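Local coordinates for protein ethanolamine kinase Pv091845 (Plasmodium vivax, PDB 2QG7) that probably phosphorylates ethanolamine, the first step in making phosphatidylethanolamine, at residues 200-205 / 388-393; 359-364 / 407-412; 292-297 / 353-358; 300-305 / 345-350. All coordinates share one frame; numbering follows the deposited sequence.

Interaction 1. Residues 200-205 / 388-393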
# COMPACT_ATOMS: atom_id res chain seq x y z
N LYS D 200 -20.84 16.49 -12.26
CA LYS D 200 -22.08 17.26 -12.39
C LYS D 200 -23.27 16.61 -11.66
O LYS D 200 -23.90 17.25 -10.84
CB LYS D 200 -22.38 17.51 -13.89
CG LYS D 200 -23.73 18.25 -14.17
CD LYS D 200 -23.86 18.55 -15.61
CE LYS D 200 -25.28 18.37 -16.08
NZ LYS D 200 -26.15 19.63 -15.94
N LEU D 201 -23.52 15.34 -11.92
CA LEU D 201 -24.71 14.63 -11.42
C LEU D 201 -24.61 14.24 -9.96
O LEU D 201 -25.62 14.19 -9.25
CB LEU D 201 -24.98 13.40 -12.26
CG LEU D 201 -25.42 13.65 -13.71
CD1 LEU D 201 -25.57 12.33 -14.51
CD2 LEU D 201 -26.74 14.40 -13.70
N ILE D 202 -23.38 13.99 -9.51
CA ILE D 202 -23.10 13.65 -8.11
C ILE D 202 -23.26 14.88 -7.22
O ILE D 202 -23.85 14.80 -6.13
CB ILE D 202 -21.68 12.99 -7.96
CG1 ILE D 202 -21.66 11.64 -8.69
CG2 ILE D 202 -21.32 12.82 -6.49
CD1 ILE D 202 -20.27 11.05 -9.01
N ALA D 203 -22.69 15.99 -7.68
CA ALA D 203 -22.71 17.29 -6.97
C ALA D 203 -24.13 17.81 -6.79
O ALA D 203 -24.51 18.25 -5.69
CB ALA D 203 -21.89 18.29 -7.74
N LYS D 204 -24.94 17.73 -7.86
CA LYS D 204 -26.37 18.15 -7.80
C LYS D 204 -27.18 17.35 -6.79
O LYS D 204 -27.98 17.94 -6.04
CB LYS D 204 -27.05 18.04 -9.16
CG LYS D 204 -26.68 19.11 -10.16
CD LYS D 204 -27.52 18.88 -11.38
CE LYS D 204 -26.95 19.60 -12.60
NZ LYS D 204 -27.06 21.08 -12.43
N ASN D 205 -26.97 16.03 -6.78
CA ASN D 205 -27.62 15.13 -5.79
C ASN D 205 -27.11 15.34 -4.39
O ASN D 205 -27.85 15.22 -3.41
CB ASN D 205 -27.46 13.67 -6.19
CG ASN D 205 -28.50 12.77 -5.53
OD1 ASN D 205 -29.68 13.10 -5.48
ND2 ASN D 205 -28.05 11.65 -5.02
N TYR D 388 -13.14 22.68 -8.92
CA TYR D 388 -13.96 23.78 -9.40
C TYR D 388 -15.21 23.28 -10.17
O TYR D 388 -16.35 23.71 -9.88
CB TYR D 388 -13.08 24.68 -10.28
CG TYR D 388 -13.70 25.99 -10.67
CD1 TYR D 388 -13.58 27.11 -9.84
CD2 TYR D 388 -14.43 26.11 -11.87
CE1 TYR D 388 -14.14 28.31 -10.20
CE2 TYR D 388 -15.02 27.32 -12.23
CZ TYR D 388 -14.86 28.42 -11.38
OH TYR D 388 -15.43 29.62 -11.74
N HIS D 389 -14.99 22.41 -11.15
CA HIS D 389 -16.07 21.86 -11.93
C HIS D 389 -17.15 21.19 -11.07
O HIS D 389 -18.31 21.29 -11.38
CB HIS D 389 -15.55 20.92 -13.02
CG HIS D 389 -16.60 20.50 -14.01
ND1 HIS D 389 -17.26 19.29 -13.92
CD2 HIS D 389 -17.15 21.14 -15.07
CE1 HIS D 389 -18.14 19.19 -14.90
NE2 HIS D 389 -18.09 20.29 -15.62
N PHE D 390 -16.77 20.51 -9.99
CA PHE D 390 -17.73 19.82 -9.12
C PHE D 390 -18.55 20.81 -8.29
O PHE D 390 -19.78 20.69 -8.13
CB PHE D 390 -16.98 18.86 -8.17
CG PHE D 390 -17.87 18.03 -7.25
CD1 PHE D 390 -18.28 16.75 -7.61
CD2 PHE D 390 -18.25 18.51 -5.99
CE1 PHE D 390 -19.06 15.98 -6.75
CE2 PHE D 390 -19.05 17.74 -5.13
CZ PHE D 390 -19.45 16.48 -5.51
N ILE D 391 -17.82 21.77 -7.74
CA ILE D 391 -18.36 22.74 -6.80
C ILE D 391 -19.29 23.72 -7.52
O ILE D 391 -20.26 24.19 -6.94
CB ILE D 391 -17.23 23.42 -6.01
CG1 ILE D 391 -16.63 22.39 -5.03
CG2 ILE D 391 -17.75 24.66 -5.27
CD1 ILE D 391 -15.38 22.80 -4.30
N MET D 392 -18.99 24.02 -8.77
CA MET D 392 -19.87 24.83 -9.59
C MET D 392 -21.27 24.18 -9.68
O MET D 392 -22.29 24.87 -9.47
CB MET D 392 -19.28 25.02 -11.00
CG MET D 392 -20.26 25.67 -12.00
SD MET D 392 -19.65 25.45 -13.68
CE MET D 392 -18.57 26.91 -13.77
N HIS D 393 -21.31 22.88 -9.98
CA HIS D 393 -22.58 22.17 -10.08
C HIS D 393 -23.14 21.77 -8.72
O HIS D 393 -24.29 21.38 -8.60
CB HIS D 393 -22.49 20.98 -11.02
CG HIS D 393 -22.17 21.34 -12.43
ND1 HIS D 393 -23.10 21.91 -13.27
CD2 HIS D 393 -21.03 21.22 -13.14
CE1 HIS D 393 -22.54 22.11 -14.46
NE2 HIS D 393 -21.28 21.70 -14.41
O HOH W 1 -25.66 23.44 -11.78
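The methyl group of Ala203 sits squarely over the phenyl ring of Phe390, its CB 3.6 Å from the ring centroid and 7° off the ring normal, a CH-pi contact over the centre of the face. The same CB also comes to 3.2 Å from Phe390 O, so one residue takes up the methyl with both its ring and its carbonyl. Ile202 approaches the ring from its rim: its CG2 lies in the ring plane, 3.9 Å from Phe390 CE1. One turn earlier on its helix, Lys200 runs its aliphatic chain over a face of the His393 imidazole, with Lys200 CG 3.9 Å from the ring centroid. Its chi1 of 176° turns CG away from the backbone N, along that face.

These contacts join helix 196-210 to helix 384-395 in the helical lobe of a protein-kinase-like fold. The short helical segments cross at -43° with their axes 8.0 Å apart, a close approach that suits the small Ala203 at the crossing.

No direct hydrogen bond links the segments, but a water does. It accepts from Lys204 NZ at 2.8 Å and makes a weaker 3.3 Å bond with His393 ND1. Behind the first shell, Met392 SD lies over the opposite face of the His393 ring, toward its rim. Phe390 is also met edge-to-face by Phe368, and His389 ND1 is hydrogen-bonded to Gln199 OE1.

Interaction 2. Residues 359-364 / 407-412; sequences ERAYDI and IREIQP
Ala361 and Ile410 bring the two backbones closest, their CA atoms 4.6 Å apart, where the first turn of helix 360-369 meets the C-terminal part of helix 400-410. Glu359, the last residue of strand 356-359, is also the N-cap of the first helix, so the contact ties a strand-to-helix junction to a later helix of the kinase-like C-terminal lobe. The contact is buried and combines one charged pair with a small apolar patch.

The charged pair is Arg360 with Glu409. Their side chains cross at about a right angle, and the guanidinium and carboxylate planes are 35° apart, so the two groups meet tilted against each other. Arg360 NE donates to the syn side of Glu409 OE2 at 3.3 Å, with an N-H...O angle of 156°, while Arg360 NH2 gives a weak second bond to Glu409 OE1 at 3.4 Å. With chi1 at 58°, Arg360 CG stands between its backbone N and carbonyl carbon, and the chain then runs extended to the carboxylate. Ser288 OG is hydrogen-bonded to Glu409 OE2 as well as to Ala361 N, which helps fix the carboxylate against the start of the helix.

Beside the salt bridge, Ala361 CB packs 3.7 Å from the backbone O of Glu409. The CG2 branch of Ile410 reaches both Ala361 CB, at 3.8 Å, and Ile364 CB, at 4.1 Å.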
# COMPACT_ATOMS: atom_id res chain seq x y z
N GLU D 359 -19.93 18.94 8.93
CA GLU D 359 -19.51 19.97 8.01
C GLU D 359 -19.65 19.50 6.58
O GLU D 359 -19.23 18.40 6.24
CB GLU D 359 -18.05 20.33 8.28
CG GLU D 359 -17.79 21.07 9.61
CD GLU D 359 -17.56 20.17 10.80
OE1 GLU D 359 -17.94 18.96 10.76
OE2 GLU D 359 -16.99 20.66 11.82
N ARG D 360 -20.23 20.35 5.74
CA ARG D 360 -20.45 20.04 4.34
C ARG D 360 -19.16 19.85 3.61
O ARG D 360 -19.13 19.17 2.57
CB ARG D 360 -21.33 21.11 3.65
CG ARG D 360 -20.78 22.54 3.69
CD ARG D 360 -21.29 23.39 2.53
NE ARG D 360 -20.63 24.71 2.46
CZ ARG D 360 -20.94 25.71 1.61
NH1 ARG D 360 -21.94 25.58 0.73
NH2 ARG D 360 -20.26 26.87 1.64
N ALA D 361 -18.10 20.46 4.13
CA ALA D 361 -16.79 20.41 3.49
C ALA D 361 -16.11 19.04 3.72
O ALA D 361 -15.40 18.56 2.83
CB ALA D 361 -15.93 21.52 3.96
N TYR D 362 -16.38 18.41 4.87
CA TYR D 362 -15.99 17.01 5.07
C TYR D 362 -16.51 16.02 3.98
O TYR D 362 -15.74 15.21 3.46
CB TYR D 362 -16.40 16.53 6.43
CG TYR D 362 -16.02 15.11 6.64
CD1 TYR D 362 -14.72 14.77 7.06
CD2 TYR D 362 -16.94 14.08 6.40
CE1 TYR D 362 -14.35 13.43 7.26
CE2 TYR D 362 -16.58 12.73 6.57
CZ TYR D 362 -15.28 12.42 7.01
OH TYR D 362 -14.96 11.09 7.18
N ASP D 363 -17.81 16.10 3.66
CA ASP D 363 -18.43 15.21 2.70
C ASP D 363 -17.89 15.36 1.29
O ASP D 363 -17.81 14.38 0.56
CB ASP D 363 -19.94 15.40 2.72
CG ASP D 363 -20.72 14.10 2.54
OD1 ASP D 363 -20.13 12.98 2.70
OD2 ASP D 363 -21.94 14.21 2.27
N ILE D 364 -17.51 16.56 0.91
CA ILE D 364 -16.96 16.83 -0.39
C ILE D 364 -15.49 16.39 -0.52
O ILE D 364 -15.12 15.76 -1.51
CB ILE D 364 -17.12 18.36 -0.78
CG1 ILE D 364 -18.59 18.79 -0.61
CG2 ILE D 364 -16.56 18.65 -2.23
CD1 ILE D 364 -18.82 20.32 -0.63
N ILE D 407 -13.88 25.97 -2.44
CA ILE D 407 -12.57 25.35 -2.70
C ILE D 407 -11.60 25.46 -1.49
O ILE D 407 -11.09 24.44 -1.02
CB ILE D 407 -11.94 25.87 -4.02
CG1 ILE D 407 -12.76 25.41 -5.22
CG2 ILE D 407 -10.55 25.35 -4.17
CD1 ILE D 407 -12.13 25.82 -6.59
N ARG D 408 -11.41 26.67 -0.97
CA ARG D 408 -10.61 26.90 0.22
C ARG D 408 -11.11 26.14 1.45
O ARG D 408 -10.30 25.69 2.28
CB ARG D 408 -10.61 28.42 0.56
CG ARG D 408 -9.77 29.32 -0.38
CD ARG D 408 -8.40 29.62 0.24
NE ARG D 408 -8.51 30.43 1.47
CZ ARG D 408 -7.46 31.00 2.09
NH1 ARG D 408 -7.65 31.72 3.19
NH2 ARG D 408 -6.21 30.85 1.61
N GLU D 409 -12.43 26.07 1.59
CA GLU D 409 -13.09 25.52 2.77
C GLU D 409 -12.87 24.02 2.93
O GLU D 409 -12.82 23.50 4.05
CB GLU D 409 -14.58 25.80 2.67
CG GLU D 409 -15.36 25.66 3.96
CD GLU D 409 -16.88 25.84 3.70
OE1 GLU D 409 -17.28 26.98 3.35
OE2 GLU D 409 -17.67 24.86 3.88
N ILE D 410 -12.75 23.31 1.79
CA ILE D 410 -12.73 21.83 1.80
C ILE D 410 -11.32 21.29 2.04
O ILE D 410 -11.14 20.11 2.36
CB ILE D 410 -13.33 21.18 0.51
CG1 ILE D 410 -12.50 21.54 -0.73
CG2 ILE D 410 -14.78 21.57 0.34
CD1 ILE D 410 -12.70 20.59 -1.90
N GLN D 411 -10.35 22.19 1.94
CA GLN D 411 -8.93 21.86 1.78
C GLN D 411 -8.29 21.13 3.00
O GLN D 411 -7.62 20.13 2.82
CB GLN D 411 -8.17 23.13 1.34
CG GLN D 411 -7.18 22.93 0.26
CD GLN D 411 -7.77 22.44 -1.01
OE1 GLN D 411 -7.18 21.60 -1.71
NE2 GLN D 411 -8.92 22.99 -1.36
N PRO D 412 -8.54 21.60 4.23
CA PRO D 412 -8.04 20.81 5.36
C PRO D 412 -8.85 19.54 5.72
O PRO D 412 -8.45 18.79 6.61
CB PRO D 412 -8.15 21.79 6.53
CG PRO D 412 -9.29 22.72 6.15
CD PRO D 412 -9.24 22.84 4.66

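Interaction 3. Residues 292-297 / 353-358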
# COMPACT_ATOMS: atom_id res chain seq x y z
N LEU D 292 -26.72 17.61 6.62
CA LEU D 292 -26.86 16.15 6.66
C LEU D 292 -25.94 15.65 5.58
O LEU D 292 -26.19 15.87 4.37
CB LEU D 292 -28.30 15.75 6.37
CG LEU D 292 -28.69 14.28 6.57
CD1 LEU D 292 -28.21 13.74 7.92
CD2 LEU D 292 -30.19 14.12 6.39
N CYS D 293 -24.87 14.99 6.02
CA CYS D 293 -23.87 14.43 5.11
C CYS D 293 -24.11 12.94 4.84
O CYS D 293 -24.73 12.26 5.62
CB CYS D 293 -22.50 14.65 5.71
SG CYS D 293 -21.98 16.38 5.77
N HIS D 294 -23.64 12.45 3.70
CA HIS D 294 -23.61 11.01 3.45
C HIS D 294 -22.51 10.28 4.24
O HIS D 294 -22.76 9.24 4.88
CB HIS D 294 -23.48 10.73 1.97
CG HIS D 294 -23.58 9.27 1.63
ND1 HIS D 294 -22.53 8.39 1.83
CD2 HIS D 294 -24.59 8.54 1.11
CE1 HIS D 294 -22.90 7.18 1.45
NE2 HIS D 294 -24.14 7.25 1.00
N CYS D 295 -21.29 10.84 4.18
CA CYS D 295 -20.12 10.43 5.01
C CYS D 295 -19.27 9.27 4.50
O CYS D 295 -18.23 9.01 5.07
CB CYS D 295 -20.50 10.19 6.47
SG CYS D 295 -21.31 11.57 7.26
N ASP D 296 -19.74 8.60 3.44
CA ASP D 296 -19.09 7.45 2.84
C ASP D 296 -19.33 7.43 1.33
O ASP D 296 -19.78 6.45 0.72
CB ASP D 296 -19.55 6.14 3.51
CG ASP D 296 -18.62 5.00 3.22
OD1 ASP D 296 -17.42 5.24 2.87
OD2 ASP D 296 -19.09 3.84 3.30
N LEU D 297 -19.04 8.55 0.71
CA LEU D 297 -19.41 8.72 -0.67
C LEU D 297 -18.33 8.19 -1.60
O LEU D 297 -17.79 8.92 -2.43
CB LEU D 297 -19.78 10.17 -0.94
CG LEU D 297 -20.88 10.45 -1.98
CD1 LEU D 297 -22.27 9.87 -1.63
CD2 LEU D 297 -20.95 11.97 -2.24
N GLU D 353 -25.23 4.31 6.18
CA GLU D 353 -24.88 3.84 7.54
C GLU D 353 -23.99 4.80 8.32
O GLU D 353 -23.95 4.72 9.53
CB GLU D 353 -24.28 2.43 7.53
CG GLU D 353 -23.05 2.20 6.65
CD GLU D 353 -22.65 0.69 6.57
OE1 GLU D 353 -21.49 0.34 6.16
OE2 GLU D 353 -23.53 -0.16 6.93
N TYR D 354 -23.30 5.70 7.62
CA TYR D 354 -22.45 6.69 8.29
C TYR D 354 -23.07 8.06 8.33
O TYR D 354 -22.51 8.96 8.95
CB TYR D 354 -21.04 6.72 7.70
CG TYR D 354 -20.35 5.39 7.79
CD1 TYR D 354 -20.32 4.52 6.70
CD2 TYR D 354 -19.75 4.97 8.98
CE1 TYR D 354 -19.70 3.30 6.78
CE2 TYR D 354 -19.14 3.75 9.07
CZ TYR D 354 -19.12 2.93 7.98
OH TYR D 354 -18.51 1.70 8.07
N SER D 355 -24.22 8.22 7.68
CA SER D 355 -24.91 9.51 7.55
C SER D 355 -25.29 10.14 8.86
O SER D 355 -25.94 9.53 9.72
CB SER D 355 -26.13 9.37 6.67
OG SER D 355 -25.71 9.02 5.37
N CYS D 356 -24.84 11.38 9.01
CA CYS D 356 -25.14 12.18 10.19
C CYS D 356 -24.76 13.60 9.89
O CYS D 356 -24.25 13.90 8.80
CB CYS D 356 -24.40 11.66 11.42
SG CYS D 356 -22.62 11.49 11.19
N PRO D 357 -25.12 14.51 10.80
CA PRO D 357 -24.80 15.93 10.60
C PRO D 357 -23.31 16.25 10.76
O PRO D 357 -22.76 16.08 11.81
CB PRO D 357 -25.66 16.62 11.66
CG PRO D 357 -26.67 15.55 12.12
CD PRO D 357 -25.95 14.29 12.00
N MET D 358 -22.68 16.71 9.69
CA MET D 358 -21.28 17.10 9.75
C MET D 358 -21.12 18.33 8.89
O MET D 358 -22.04 18.69 8.17
CB MET D 358 -20.40 15.98 9.15
CG MET D 358 -20.29 14.74 9.98
SD MET D 358 -19.07 13.54 9.37
CE MET D 358 -19.30 12.25 10.60
O HOH W 2 -22.92 6.21 4.90
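Cys293 N donates to Cys356 O at 3.0 Å, with an N-H...O angle of 158°; the donor stands above the carbonyl plane. One residue on, the carbonyl of His294 becomes the shared acceptor. Ser355 OG donates to His294 O at 3.0 Å, and a water donates to the same oxygen at 3.0 Å. A chi1 of -64° sets Ser355 OG beside its own backbone N, where it reaches that carbonyl. The water in turn accepts from Tyr354 N at 2.8 Å.

The His294 ring uses both of its nitrogens: ND1 accepts from Asp296 N at 3.2 Å, in the ring plane, and NE2 donates to Ile350 O. The Asp296 carboxylate stands almost perpendicular to the Tyr354 ring, with OD2 3.6 Å from Tyr354 CE1. Cys295 SG lies 3.7 Å from Met358 SD.

His294, Asp296 and Asn301 fit the H-x-D-x-x-x-x-N pattern of the catalytic loop in protein-kinase-like phosphotransferases, here fastened to the chain that follows the Ile350-Asp351-Phe352 motif; the role is inferred from the family.

Interaction 4. Residues 300-305 / 345-350; sequences SNIINT and DSISFI
Ile302 and Phe349 lie side by side and point the same way, from a non-hydrogen-bonded pair of the antiparallel strands 302-304 and 347-349. By position these strands match the short hairpin that, in protein-kinase-like folds, follows the catalytic loop and leads to the metal-binding motif; here the linker joining them is long and largely unmodelled. Ile302 CG1 packs 3.9 Å from Phe349 CD1, while Ile302 CG2 lies in the plane of the ring at its edge. That same CG2 meets Ile347 CG2 at 3.8 Å, the two isoleucines crossing at a slant, so Ile302 bridges two residues of the partner strand.

Ile303 projects from the other face of the sheet. It crosses Ile350 at about a right angle, CD1 to CD1 at 3.7 Å. The strands are pinned there by the hydrogen-bonded pair of Ile303 and Ser348: Ile303 N reaches Ser348 O at 3.0 Å almost straight, with an N-H...O angle of 176°, and Ser348 N returns a bond to Ile303 O.

Asn304, the last residue of its strand, uses both ends of its amide. Its chi1 of -178° puts the amide opposite the backbone N and out toward Asp345. Asn304 ND2 donates to the anti side of Asp345 OD1 at 2.9 Å, the amide and carboxylate planes 44° apart, and it also bonds to Tyr186 OH of the neighbouring strand. Asn304 OD1 accepts a weak bond from Ser346 N at 3.1 Å. Just beyond it, Thr305 N donates to Ser346 O at 2.8 Å.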
# COMPACT_ATOMS: atom_id res chain seq x y z
N SER D 300 -18.66 3.11 -5.31
CA SER D 300 -19.57 1.96 -5.22
C SER D 300 -20.84 2.27 -4.43
O SER D 300 -21.78 1.51 -4.49
CB SER D 300 -18.83 0.73 -4.63
OG SER D 300 -18.57 0.91 -3.25
N ASN D 301 -20.85 3.39 -3.71
CA ASN D 301 -22.06 3.96 -3.09
C ASN D 301 -22.89 4.91 -3.96
O ASN D 301 -23.87 5.47 -3.50
CB ASN D 301 -21.69 4.59 -1.75
CG ASN D 301 -21.61 3.56 -0.64
OD1 ASN D 301 -22.05 2.45 -0.85
ND2 ASN D 301 -21.04 3.92 0.51
N ILE D 302 -22.48 5.07 -5.22
CA ILE D 302 -23.14 5.95 -6.18
C ILE D 302 -23.61 5.11 -7.36
O ILE D 302 -22.83 4.48 -8.02
CB ILE D 302 -22.21 7.10 -6.64
CG1 ILE D 302 -21.67 7.86 -5.44
CG2 ILE D 302 -22.94 8.06 -7.57
CD1 ILE D 302 -20.47 8.72 -5.77
N ILE D 303 -24.92 5.11 -7.59
CA ILE D 303 -25.59 4.21 -8.55
C ILE D 303 -26.10 5.03 -9.72
O ILE D 303 -26.74 6.06 -9.54
CB ILE D 303 -26.80 3.46 -7.84
CG1 ILE D 303 -26.36 2.84 -6.49
CG2 ILE D 303 -27.50 2.47 -8.78
CD1 ILE D 303 -25.35 1.65 -6.58
N ASN D 304 -25.77 4.59 -10.93
CA ASN D 304 -26.32 5.21 -12.13
C ASN D 304 -27.47 4.37 -12.65
O ASN D 304 -27.24 3.28 -13.16
CB ASN D 304 -25.25 5.33 -13.22
CG ASN D 304 -25.77 6.02 -14.45
OD1 ASN D 304 -26.74 6.76 -14.38
ND2 ASN D 304 -25.13 5.80 -15.56
N THR D 305 -28.69 4.87 -12.52
CA THR D 305 -29.87 4.16 -13.05
C THR D 305 -30.28 4.80 -14.35
O THR D 305 -30.91 5.86 -14.36
CB THR D 305 -31.04 4.18 -12.08
OG1 THR D 305 -30.61 3.73 -10.77
CG2 THR D 305 -32.17 3.26 -12.61
N ASP D 345 -28.49 9.47 -18.00
CA ASP D 345 -27.97 9.04 -16.70
C ASP D 345 -28.73 9.67 -15.55
O ASP D 345 -29.08 10.86 -15.60
CB ASP D 345 -26.50 9.42 -16.58
CG ASP D 345 -25.67 8.89 -17.71
OD1 ASP D 345 -25.41 7.67 -17.76
OD2 ASP D 345 -25.26 9.71 -18.56
N SER D 346 -28.98 8.88 -14.52
CA SER D 346 -29.61 9.41 -13.33
C SER D 346 -28.87 8.86 -12.10
O SER D 346 -28.74 7.66 -11.96
CB SER D 346 -31.10 9.03 -13.29
OG SER D 346 -31.71 9.45 -12.06
N ILE D 347 -28.41 9.76 -11.23
CA ILE D 347 -27.57 9.43 -10.10
C ILE D 347 -28.31 9.45 -8.77
O ILE D 347 -29.00 10.40 -8.46
CB ILE D 347 -26.31 10.39 -10.05
CG1 ILE D 347 -25.30 10.04 -11.17
CG2 ILE D 347 -25.68 10.48 -8.62
CD1 ILE D 347 -24.73 8.61 -11.15
N SER D 348 -28.13 8.39 -7.97
CA SER D 348 -28.58 8.39 -6.58
C SER D 348 -27.56 7.71 -5.67
O SER D 348 -26.71 6.97 -6.12
CB SER D 348 -29.95 7.72 -6.47
OG SER D 348 -29.90 6.40 -6.94
N PHE D 349 -27.65 7.99 -4.37
CA PHE D 349 -26.75 7.43 -3.39
C PHE D 349 -27.41 6.30 -2.60
O PHE D 349 -28.61 6.30 -2.38
CB PHE D 349 -26.24 8.52 -2.43
CG PHE D 349 -25.65 9.72 -3.13
CD1 PHE D 349 -24.94 9.58 -4.32
CD2 PHE D 349 -25.79 11.01 -2.60
CE1 PHE D 349 -24.42 10.70 -4.97
CE2 PHE D 349 -25.24 12.08 -3.24
CZ PHE D 349 -24.58 11.93 -4.41
N ILE D 350 -26.58 5.36 -2.15
CA ILE D 350 -26.98 4.21 -1.31
C ILE D 350 -26.06 4.13 -0.11
O ILE D 350 -25.05 4.82 -0.04
CB ILE D 350 -26.96 2.80 -2.09
CG1 ILE D 350 -25.58 2.50 -2.71
CG2 ILE D 350 -28.07 2.70 -3.15
CD1 ILE D 350 -25.31 1.02 -2.92

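In the fold
Asp363 links interactions 2 and 3: its OD2 is 2.8 Å from His294 N and its OD1 2.9 Å from Cys295 N, probable hydrogen bonds from helix 360-369 to the presumed catalytic loop. Interaction 3 passes on to interaction 4, nested within its chain loop, through Asp296 O to Asn301 ND2 at 2.8 Å. From there Phe349 CZ packs 3.4 Å from Ile202 O of interaction 1. Phe390 CE2 meets Ile364 CG2 at 3.9 Å, bringing interaction 1 back to interaction 2. Interactions 2 and 4 do not touch, their nearest atoms about 7 Å apart; the presumed catalytic loop spans interactions 3 and 4, with His294 and Asp296 in one and Asn301 in the other.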